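PDB 3G5S: methylenetetrahydrofolate--tRNA-(uracil-5-)-methyltransferase TrmFO from Thermus thermophilus, which catalyses the folate- and FAD-dependent methylation of uridine 54 in tRNA to 5-methyluridine, probably using NADH or NADPH as reductant. Local coordinates for residues 308-320 against 331-343. Numbering follows the deposited sequence.
Sequences HRNTYLNAPRLLG and LYAAGVLAGVEGY. With FAD (flavin-adenine dinucleotide), chain B; EDO (1,2-ethanediol), chain F.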
loop_
_atom_site.group_PDB
_atom_site.type_symbol
_atom_site.label_atom_id
_atom_site.label_comp_id
_atom_site.label_asym_id
_atom_site.label_seq_id
_atom_site.Cartn_x
_atom_site.Cartn_y
_atom_site.Cartn_z
ATOM N N HIS A 308 9.798 8.026 -2.248
ATOM C CA HIS A 308 9.237 9.045 -3.115
ATOM C C HIS A 308 8.258 9.981 -2.444
ATOM O O HIS A 308 7.796 9.750 -1.323
ATOM C CB HIS A 308 8.635 8.456 -4.399
ATOM C CG HIS A 308 7.779 7.249 -4.182
ATOM N ND1 HIS A 308 6.589 7.290 -3.490
ATOM C CD2 HIS A 308 7.933 5.968 -4.593
ATOM C CE1 HIS A 308 6.047 6.084 -3.478
ATOM N NE2 HIS A 308 6.847 5.263 -4.132
ATOM N N ARG A 309 7.978 11.061 -3.155
ATOM C CA ARG A 309 6.938 11.994 -2.786
ATOM C C ARG A 309 5.603 11.257 -2.780
ATOM O O ARG A 309 5.216 10.646 -3.779
ATOM C CB ARG A 309 6.926 13.137 -3.796
ATOM C CG ARG A 309 5.741 14.052 -3.698
ATOM C CD ARG A 309 5.919 15.072 -2.600
ATOM N NE ARG A 309 4.793 15.992 -2.606
ATOM C CZ ARG A 309 3.665 15.784 -1.938
ATOM N NH1 ARG A 309 3.527 14.699 -1.192
ATOM N NH2 ARG A 309 2.678 16.664 -2.008
ATOM N N ASN A 310 4.906 11.316 -1.653
ATOM C CA ASN A 310 3.718 10.494 -1.444
ATOM C C ASN A 310 3.003 10.969 -0.194
ATOM O O ASN A 310 3.438 10.676 0.912
ATOM C CB ASN A 310 4.147 9.021 -1.282
ATOM C CG ASN A 310 2.973 8.037 -1.263
ATOM O OD1 ASN A 310 2.513 7.574 -2.309
ATOM N ND2 ASN A 310 2.516 7.680 -0.066
ATOM N N THR A 311 1.913 11.709 -0.363
ATOM C CA THR A 311 1.098 12.125 0.775
ATOM C C THR A 311 0.192 10.994 1.226
ATOM O O THR A 311 -0.544 10.418 0.423
ATOM C CB THR A 311 0.256 13.340 0.427
ATOM O OG1 THR A 311 1.139 14.439 0.187
ATOM C CG2 THR A 311 -0.661 13.699 1.570
ATOM N N TYR A 312 0.242 10.681 2.515
ATOM C CA TYR A 312 -0.606 9.636 3.062
ATOM C C TYR A 312 -0.802 9.803 4.562
ATOM O O TYR A 312 -0.009 10.451 5.248
ATOM C CB TYR A 312 -0.048 8.236 2.723
ATOM C CG TYR A 312 1.224 7.880 3.463
ATOM C CD1 TYR A 312 2.452 8.404 3.073
ATOM C CD2 TYR A 312 1.202 7.024 4.554
ATOM C CE1 TYR A 312 3.615 8.085 3.754
ATOM C CE2 TYR A 312 2.363 6.697 5.239
ATOM C CZ TYR A 312 3.571 7.233 4.836
ATOM O OH TYR A 312 4.739 6.929 5.504
ATOM N N LEU A 313 -1.873 9.196 5.052
ATOM C CA LEU A 313 -2.240 9.221 6.457
ATOM C C LEU A 313 -1.687 8.045 7.247
ATOM O O LEU A 313 -1.433 6.965 6.698
ATOM C CB LEU A 313 -3.759 9.187 6.580
ATOM C CG LEU A 313 -4.474 10.398 5.988
ATOM C CD1 LEU A 313 -5.955 10.112 5.889
ATOM C CD2 LEU A 313 -4.214 11.651 6.823
ATOM N N ASN A 314 -1.536 8.257 8.549
ATOM C CA ASN A 314 -1.204 7.179 9.454
ATOM C C ASN A 314 -2.454 6.348 9.682
ATOM O O ASN A 314 -3.244 6.608 10.588
ATOM C CB ASN A 314 -0.656 7.716 10.774
ATOM C CG ASN A 314 0.010 6.634 11.579
ATOM O OD1 ASN A 314 -0.580 5.574 11.798
ATOM N ND2 ASN A 314 1.251 6.869 11.992
ATOM N N ALA A 315 -2.648 5.358 8.822
ATOM C CA ALA A 315 -3.857 4.552 8.872
ATOM C C ALA A 315 -4.064 3.859 10.220
ATOM O O ALA A 315 -5.166 3.891 10.755
ATOM C CB ALA A 315 -3.906 3.559 7.717
ATOM N N PRO A 316 -3.012 3.244 10.797
ATOM C CA PRO A 316 -3.294 2.546 12.056
ATOM C C PRO A 316 -3.764 3.486 13.165
ATOM O O PRO A 316 -4.548 3.072 14.021
ATOM C CB PRO A 316 -1.949 1.903 12.416
ATOM C CG PRO A 316 -1.233 1.771 11.123
ATOM C CD PRO A 316 -1.674 2.922 10.268
ATOM N N ARG A 317 -3.307 4.733 13.150
ATOM C CA ARG A 317 -3.743 5.686 14.163
ATOM C C ARG A 317 -5.115 6.284 13.866
ATOM O O ARG A 317 -5.823 6.666 14.787
ATOM C CB ARG A 317 -2.723 6.815 14.307
ATOM C CG ARG A 317 -1.389 6.392 14.903
ATOM C CD ARG A 317 -1.540 5.734 16.277
ATOM N NE ARG A 317 -2.143 6.612 17.276
ATOM C CZ ARG A 317 -1.464 7.465 18.032
ATOM N NH1 ARG A 317 -0.148 7.570 17.898
ATOM N NH2 ARG A 317 -2.102 8.222 18.917
ATOM N N LEU A 318 -5.481 6.381 12.591
ATOM C CA LEU A 318 -6.653 7.163 12.190
ATOM C C LEU A 318 -7.844 6.379 11.656
ATOM O O LEU A 318 -8.969 6.859 11.759
ATOM C CB LEU A 318 -6.273 8.202 11.144
ATOM C CG LEU A 318 -5.284 9.280 11.580
ATOM C CD1 LEU A 318 -5.044 10.254 10.438
ATOM C CD2 LEU A 318 -5.745 10.014 12.843
ATOM N N LEU A 319 -7.596 5.220 11.041
ATOM C CA LEU A 319 -8.623 4.498 10.285
ATOM C C LEU A 319 -8.943 3.125 10.855
ATOM O O LEU A 319 -8.061 2.416 11.340
ATOM C CB LEU A 319 -8.185 4.313 8.824
ATOM C CG LEU A 319 -7.831 5.574 8.033
ATOM C CD1 LEU A 319 -7.343 5.217 6.634
ATOM C CD2 LEU A 319 -9.015 6.525 7.953
ATOM N N GLY A 320 -10.212 2.741 10.762
ATOM C CA GLY A 320 -10.597 1.362 10.985
ATOM C C GLY A 320 -10.426 0.535 9.719
ATOM O O GLY A 320 -10.159 1.069 8.640
ATOM N N LEU A 331 -16.761 9.833 7.633
ATOM C CA LEU A 331 -15.630 10.257 6.810
ATOM C C LEU A 331 -14.768 9.030 6.554
ATOM O O LEU A 331 -14.504 8.261 7.479
ATOM C CB LEU A 331 -14.804 11.331 7.528
ATOM C CG LEU A 331 -13.681 11.983 6.724
ATOM C CD1 LEU A 331 -14.224 12.787 5.550
ATOM C CD2 LEU A 331 -12.798 12.854 7.610
ATOM N N TYR A 332 -14.331 8.864 5.307
ATOM C CA TYR A 332 -13.555 7.693 4.888
ATOM C C TYR A 332 -12.346 8.154 4.096
ATOM O O TYR A 332 -12.355 9.245 3.514
ATOM C CB TYR A 332 -14.402 6.758 3.992
ATOM C CG TYR A 332 -15.718 6.403 4.619
ATOM C CD1 TYR A 332 -16.783 7.286 4.547
ATOM C CD2 TYR A 332 -15.896 5.217 5.329
ATOM C CE1 TYR A 332 -17.969 7.023 5.156
ATOM C CE2 TYR A 332 -17.108 4.934 5.945
ATOM C CZ TYR A 332 -18.146 5.856 5.852
ATOM O OH TYR A 332 -19.370 5.646 6.443
ATOM N N ALA A 333 -11.310 7.318 4.068
ATOM C CA ALA A 333 -10.172 7.540 3.180
ATOM C C ALA A 333 -9.988 6.327 2.288
ATOM O O ALA A 333 -10.252 5.200 2.696
ATOM C CB ALA A 333 -8.897 7.804 3.967
ATOM N N ALA A 334 -9.521 6.567 1.072
ATOM C CA ALA A 334 -9.223 5.483 0.149
ATOM C C ALA A 334 -8.036 5.851 -0.718
ATOM O O ALA A 334 -7.677 7.026 -0.845
ATOM C CB ALA A 334 -10.439 5.168 -0.716
ATOM N N GLY A 335 -7.424 4.835 -1.319
ATOM C CA GLY A 335 -6.291 5.046 -2.191
ATOM C C GLY A 335 -5.031 5.352 -1.414
ATOM O O GLY A 335 -4.900 5.018 -0.235
ATOM N N VAL A 336 -4.077 5.976 -2.094
ATOM C CA VAL A 336 -2.802 6.294 -1.473
ATOM C C VAL A 336 -2.987 7.125 -0.196
ATOM O O VAL A 336 -2.251 6.948 0.776
ATOM C CB VAL A 336 -1.888 7.000 -2.480
ATOM C CG1 VAL A 336 -0.711 7.683 -1.782
ATOM C CG2 VAL A 336 -1.395 5.985 -3.498
ATOM N N LEU A 337 -3.967 8.024 -0.184
ATOM C CA LEU A 337 -4.192 8.815 1.019
ATOM C C LEU A 337 -4.410 7.930 2.259
ATOM O O LEU A 337 -4.018 8.291 3.372
ATOM C CB LEU A 337 -5.376 9.764 0.814
ATOM C CG LEU A 337 -5.658 10.715 1.980
ATOM C CD1 LEU A 337 -4.523 11.732 2.139
ATOM C CD2 LEU A 337 -6.994 11.413 1.780
ATOM N N ALA A 338 -5.061 6.780 2.064
ATOM C CA ALA A 338 -5.352 5.844 3.151
ATOM C C ALA A 338 -4.176 4.951 3.529
ATOM O O ALA A 338 -4.291 4.157 4.466
ATOM C CB ALA A 338 -6.554 4.976 2.794
ATOM N N GLY A 339 -3.065 5.039 2.802
ATOM C CA GLY A 339 -1.900 4.251 3.155
ATOM C C GLY A 339 -1.631 3.023 2.299
ATOM O O GLY A 339 -0.813 2.188 2.687
ATOM N N VAL A 340 -2.290 2.908 1.146
ATOM C CA VAL A 340 -1.952 1.848 0.208
ATOM C C VAL A 340 -1.100 2.391 -0.927
ATOM O O VAL A 340 -0.881 3.603 -1.049
ATOM C CB VAL A 340 -3.185 1.080 -0.330
ATOM C CG1 VAL A 340 -3.987 0.495 0.811
ATOM C CG2 VAL A 340 -4.040 1.938 -1.256
ATOM N N GLU A 341 -0.603 1.466 -1.743
ATOM C CA GLU A 341 0.203 1.779 -2.905
ATOM C C GLU A 341 -0.251 0.861 -4.019
ATOM O O GLU A 341 -0.424 -0.338 -3.799
ATOM C CB GLU A 341 1.679 1.532 -2.602
ATOM C CG GLU A 341 2.585 1.443 -3.817
ATOM C CD GLU A 341 2.607 2.700 -4.656
ATOM O OE1 GLU A 341 2.084 3.748 -4.215
ATOM O OE2 GLU A 341 3.172 2.642 -5.771
ATOM N N GLY A 342 -0.436 1.421 -5.214
ATOM C CA GLY A 342 -0.762 0.650 -6.400
ATOM C C GLY A 342 -2.114 1.031 -6.979
ATOM O O GLY A 342 -3.054 1.343 -6.239
ATOM N N TYR A 343 -2.224 1.001 -8.306
ATOM C CA TYR A 343 -3.487 1.373 -8.945
ATOM C C TYR A 343 -4.639 0.506 -8.452
ATOM O O TYR A 343 -5.711 1.002 -8.112
ATOM C CB TYR A 343 -3.425 1.257 -10.468
ATOM C CG TYR A 343 -2.309 2.004 -11.168
ATOM C CD1 TYR A 343 -2.168 3.382 -11.062
ATOM C CD2 TYR A 343 -1.427 1.318 -11.989
ATOM C CE1 TYR A 343 -1.149 4.046 -11.736
ATOM C CE2 TYR A 343 -0.418 1.966 -12.665
ATOM C CZ TYR A 343 -0.278 3.330 -12.538
ATOM O OH TYR A 343 0.729 3.976 -13.219
HETATM P PA FAD B . -4.860 9.483 -7.843
HETATM O O1A FAD B . -3.648 10.363 -7.946
HETATM O O2A FAD B . -5.100 8.474 -8.923
HETATM O O5B FAD B . -6.189 10.358 -7.711
HETATM C C5B FAD B . -6.262 11.466 -6.835
HETATM C C4B FAD B . -7.129 12.514 -7.506
HETATM O O4B FAD B . -7.408 13.551 -6.581
HETATM C C3B FAD B . -6.418 13.168 -8.689
HETATM O O3B FAD B . -7.229 13.131 -9.847
HETATM C C2B FAD B . -6.159 14.602 -8.224
HETATM O O2B FAD B . -6.188 15.571 -9.251
HETATM C C1B FAD B . -7.292 14.815 -7.239
HETATM N N9A FAD B . -7.094 15.800 -6.164
HETATM C C8A FAD B . -6.017 15.930 -5.332
HETATM N N7A FAD B . -6.289 16.888 -4.421
HETATM C C5A FAD B . -7.541 17.359 -4.667
HETATM C C6A FAD B . -8.330 18.328 -4.064
HETATM N N6A FAD B . -7.993 18.907 -2.904
HETATM N N1A FAD B . -9.582 18.557 -4.568
HETATM C C2A FAD B . -10.053 17.872 -5.662
HETATM N N3A FAD B . -9.282 16.907 -6.268
HETATM C C4A FAD B . -8.051 16.680 -5.764
HETATM N N1 FAD B . 1.059 2.892 -9.036
HETATM C C2 FAD B . 1.215 1.683 -9.665
HETATM O O2 FAD B . 0.538 0.713 -9.330
HETATM N N3 FAD B . 2.140 1.562 -10.685
HETATM C C4 FAD B . 2.919 2.627 -11.106
HETATM O O4 FAD B . 3.734 2.486 -12.026
HETATM C C4X FAD B . 2.749 3.851 -10.460
HETATM N N5 FAD B . 3.498 4.946 -10.825
HETATM C C5X FAD B . 3.310 6.152 -10.181
HETATM C C6 FAD B . 4.067 7.253 -10.568
HETATM C C7 FAD B . 3.906 8.476 -9.930
HETATM C C7M FAD B . 4.727 9.663 -10.353
HETATM C C8 FAD B . 2.974 8.595 -8.905
HETATM C C8M FAD B . 2.787 9.912 -8.209
HETATM C C9 FAD B . 2.212 7.495 -8.517
HETATM C C9A FAD B . 2.376 6.265 -9.151
HETATM N N10 FAD B . 1.631 5.161 -8.754
HETATM C C10 FAD B . 1.820 3.969 -9.427
HETATM C "C1'" FAD B . 1.153 5.071 -7.322
HETATM C "C2'" FAD B . -0.374 4.960 -7.173
HETATM O "O2'" FAD B . -0.835 3.625 -7.305
HETATM C "C3'" FAD B . -1.119 5.895 -8.125
HETATM O "O3'" FAD B . -0.777 7.214 -7.749
HETATM C "C4'" FAD B . -2.637 5.729 -8.075
HETATM O "O4'" FAD B . -3.187 6.473 -9.143
HETATM C "C5'" FAD B . -3.221 6.161 -6.735
HETATM O "O5'" FAD B . -4.625 6.248 -6.835
HETATM P P FAD B . -5.406 7.345 -5.971
HETATM O O1P FAD B . -5.084 7.203 -4.518
HETATM O O2P FAD B . -6.842 7.263 -6.371
HETATM O O3P FAD B . -4.756 8.742 -6.423
HETATM C C1 EDO F . 2.690 8.314 8.599
HETATM O O1 EDO F . 3.818 7.653 9.177
HETATM C C2 EDO F . 2.526 9.663 9.286
HETATM O O2 EDO F . 2.265 9.432 10.674
HETATM O O HOH W 1 0.232 5.642 0.572
HETATM O O HOH W 2 2.018 4.682 -1.651
HETATM O O HOH W 3 2.333 6.598 -4.700
#
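L313 N donates to L337 O at 2.9 Å, the one direct hydrogen bond between 308-320 and 331-343; it joins the end of strand 309-313 to the 3-10 turn 336-338, where the CA atoms of Y312 and L337 are 4.2 Å apart. Beside this bond the leucines pack, L313 CD1 lying 4.0 Å from L337 CG. Farther along, L319 CD1 rests against both A333 CB and A338 CB, and A315 CB sits against A338 O, which is buried without a polar partner. V336 wedges between protein and cofactor: CG1, anti to the backbone N (chi1 165°), reaches N310 OD1 at 3.3 Å and T311 O, while CG2 rests on the ribityl chain of FAD. Strand 331-333 is an edge strand of the parallel Rossmann-type sheet, and the turn after it delivers V336 N to FAD O1P at 2.9 Å; at G335 a side chain would clash with that oxygen. N310 OD1 and E341 OE1 are bridged by two waters, and N310 ND2 donates to a third, which lies 2.8 Å from V336 O. The Y312 ring leads off toward the glutathione site, its OH bonded to F390 O and to glutathione. At the far end Y343 N donates to FAD O2, and the Y343 ring lies under the flavin pyrimidine, with FAD C2 3.4 Å above the ring centre. An alanine in place of Y343 would probably leave this flavin face without its aromatic support and S52 O without the hydroxyl that bonds to it.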